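Local coordinates for mandelate racemase/muconate lactonizing protein (Thermobispora bispora, PDB 3VC5), which probably catalyses the magnesium-dependent dehydration of D-glucarate to 5-dehydro-4-deoxy-D-glucarate, as a member of the enolase superfamily, at residues Leu260-Asp265 with Ile305-Ile310. Numbering follows the deposited sequence.
Sequences LEYLED and IGVLLI
Tyr262 packs its ring against Val307 and Leu309, both of which point back toward it from strand 307-310. Val307 approaches the ring obliquely: CG2 is 4.0 Å from CD1 of Tyr262, and CG1 reaches both CD1 and CE1. Farther along, Leu309 CD1 comes 4.0 Å from Tyr262 OH and packs near CZ, while that hydroxyl is hydrogen-bonded to Ser336 OG on strand 334-337. With chi1 at 55°, Tyr262 CG is wedged between its own backbone N and C, a setting that brings CD1 and CE1 up to Val307 and OH up to Leu309. Cut back to an alanine, Tyr262 would probably leave Ser336 OG without this partner and a gap beside Val307 and Leu309. The Leu309 and Glu264 side chains cross at about a right angle, with Leu309 CD2 3.5 Å from Glu264 OE2. Glu264 OE2 is salt-bridged to Lys209 and lies close to Asp239 OD2; the lysine probably eases the closeness of the two carboxylates where no metal is bound. Glu264 OE1 lies in the plane of the Tyr262 ring, at its edge. Strand 284-286 runs between the two strands, whose axes are 9.3 Å apart and 56° askew, and Ala285 touches both Tyr262 and Leu309. This is the inward-facing core of the (β/α)7β barrel of the enolase superfamily, where Glu264, with Asp239 and Asn287, binds magnesium, a metal absent from this chain in the model.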
loop_
_atom_site.group_PDB
_atom_site.type_symbol
_atom_site.label_atom_id
_atom_site.label_comp_id
_atom_site.label_asym_id
_atom_site.label_seq_id
_atom_site.Cartn_x
_atom_site.Cartn_y
_atom_site.Cartn_z
ATOM N N LEU A 260 2.164 17.410 25.438
ATOM C CA LEU A 260 2.630 17.074 24.066
ATOM C C LEU A 260 1.657 16.189 23.263
ATOM O O LEU A 260 1.119 15.208 23.790
ATOM C CB LEU A 260 4.007 16.381 24.125
ATOM C CG LEU A 260 5.183 17.174 24.708
ATOM C CD1 LEU A 260 6.422 16.293 24.813
ATOM C CD2 LEU A 260 5.498 18.472 23.924
ATOM N N GLU A 261 1.446 16.536 21.996
ATOM C CA GLU A 261 0.773 15.677 21.019
ATOM C C GLU A 261 1.597 14.382 20.925
ATOM O O GLU A 261 1.050 13.271 20.904
ATOM C CB GLU A 261 0.713 16.386 19.651
ATOM C CG GLU A 261 0.045 15.594 18.538
ATOM C CD GLU A 261 0.093 16.306 17.193
ATOM O OE1 GLU A 261 0.930 17.227 17.017
ATOM O OE2 GLU A 261 -0.720 15.948 16.299
ATOM N N TYR A 262 2.922 14.542 20.861
ATOM C CA TYR A 262 3.862 13.417 20.877
ATOM C C TYR A 262 5.280 13.893 21.206
ATOM O O TYR A 262 5.601 15.091 21.051
ATOM C CB TYR A 262 3.813 12.576 19.574
ATOM C CG TYR A 262 4.022 13.254 18.229
ATOM C CD1 TYR A 262 2.963 13.333 17.306
ATOM C CD2 TYR A 262 5.274 13.768 17.842
ATOM C CE1 TYR A 262 3.139 13.898 16.067
ATOM C CE2 TYR A 262 5.451 14.368 16.576
ATOM C CZ TYR A 262 4.372 14.406 15.697
ATOM O OH TYR A 262 4.492 14.965 14.438
ATOM N N LEU A 263 6.113 12.971 21.693
ATOM C CA LEU A 263 7.513 13.260 21.986
ATOM C C LEU A 263 8.321 12.538 20.887
ATOM O O LEU A 263 8.279 11.321 20.776
ATOM C CB LEU A 263 7.885 12.764 23.404
ATOM C CG LEU A 263 9.346 12.867 23.851
ATOM C CD1 LEU A 263 9.845 14.331 23.751
ATOM C CD2 LEU A 263 9.541 12.302 25.291
ATOM N N GLU A 264 9.058 13.292 20.089
ATOM C CA GLU A 264 9.655 12.762 18.865
ATOM C C GLU A 264 11.130 12.440 19.088
ATOM O O GLU A 264 11.908 13.317 19.470
ATOM C CB GLU A 264 9.525 13.845 17.792
ATOM C CG GLU A 264 9.959 13.441 16.428
ATOM C CD GLU A 264 9.662 14.543 15.426
ATOM O OE1 GLU A 264 8.603 15.177 15.542
ATOM O OE2 GLU A 264 10.478 14.767 14.528
ATOM N N ASP A 265 11.517 11.173 18.893
ATOM C CA ASP A 265 12.937 10.785 19.014
ATOM C C ASP A 265 13.665 11.320 20.239
ATOM O O ASP A 265 14.701 11.976 20.126
ATOM C CB ASP A 265 13.689 11.196 17.750
ATOM C CG ASP A 265 13.310 10.305 16.581
ATOM O OD1 ASP A 265 13.266 9.051 16.801
ATOM O OD2 ASP A 265 13.014 10.838 15.488
ATOM N N ILE A 305 7.322 3.293 18.940
ATOM C CA ILE A 305 6.570 4.489 18.521
ATOM C C ILE A 305 5.079 4.245 18.457
ATOM O O ILE A 305 4.618 3.125 18.232
ATOM C CB ILE A 305 7.015 5.024 17.159
ATOM C CG1 ILE A 305 6.693 3.984 16.074
ATOM C CG2 ILE A 305 8.500 5.463 17.208
ATOM C CD1 ILE A 305 7.047 4.396 14.639
ATOM N N GLY A 306 4.334 5.336 18.639
ATOM C CA GLY A 306 2.937 5.374 18.342
ATOM C C GLY A 306 2.689 6.173 17.069
ATOM O O GLY A 306 1.586 6.098 16.510
ATOM N N VAL A 307 3.689 6.952 16.622
ATOM C CA VAL A 307 3.554 7.833 15.451
ATOM C C VAL A 307 4.800 7.714 14.566
ATOM O O VAL A 307 5.926 7.886 15.052
ATOM C CB VAL A 307 3.391 9.310 15.868
ATOM C CG1 VAL A 307 3.219 10.190 14.633
ATOM C CG2 VAL A 307 2.201 9.481 16.822
ATOM N N LEU A 308 4.605 7.413 13.281
ATOM C CA LEU A 308 5.699 7.417 12.302
ATOM C C LEU A 308 5.616 8.731 11.501
ATOM O O LEU A 308 4.540 9.060 10.988
ATOM C CB LEU A 308 5.566 6.251 11.307
ATOM C CG LEU A 308 6.644 6.215 10.224
ATOM C CD1 LEU A 308 8.037 6.047 10.874
ATOM C CD2 LEU A 308 6.345 5.077 9.234
ATOM N N LEU A 309 6.729 9.454 11.376
ATOM C CA LEU A 309 6.787 10.585 10.431
ATOM C C LEU A 309 7.227 9.960 9.113
ATOM O O LEU A 309 8.372 9.529 8.971
ATOM C CB LEU A 309 7.803 11.646 10.876
ATOM C CG LEU A 309 7.291 12.675 11.901
ATOM C CD1 LEU A 309 7.035 12.049 13.289
ATOM C CD2 LEU A 309 8.263 13.837 12.018
ATOM N N ILE A 310 6.304 9.861 8.172
ATOM C CA ILE A 310 6.625 9.373 6.834
ATOM C C ILE A 310 7.367 10.506 6.091
ATOM O O ILE A 310 7.307 11.692 6.478
ATOM C CB ILE A 310 5.313 9.002 6.104
ATOM C CG1 ILE A 310 5.562 8.077 4.915
ATOM C CG2 ILE A 310 4.579 10.250 5.608
ATOM C CD1 ILE A 310 6.086 6.704 5.354
#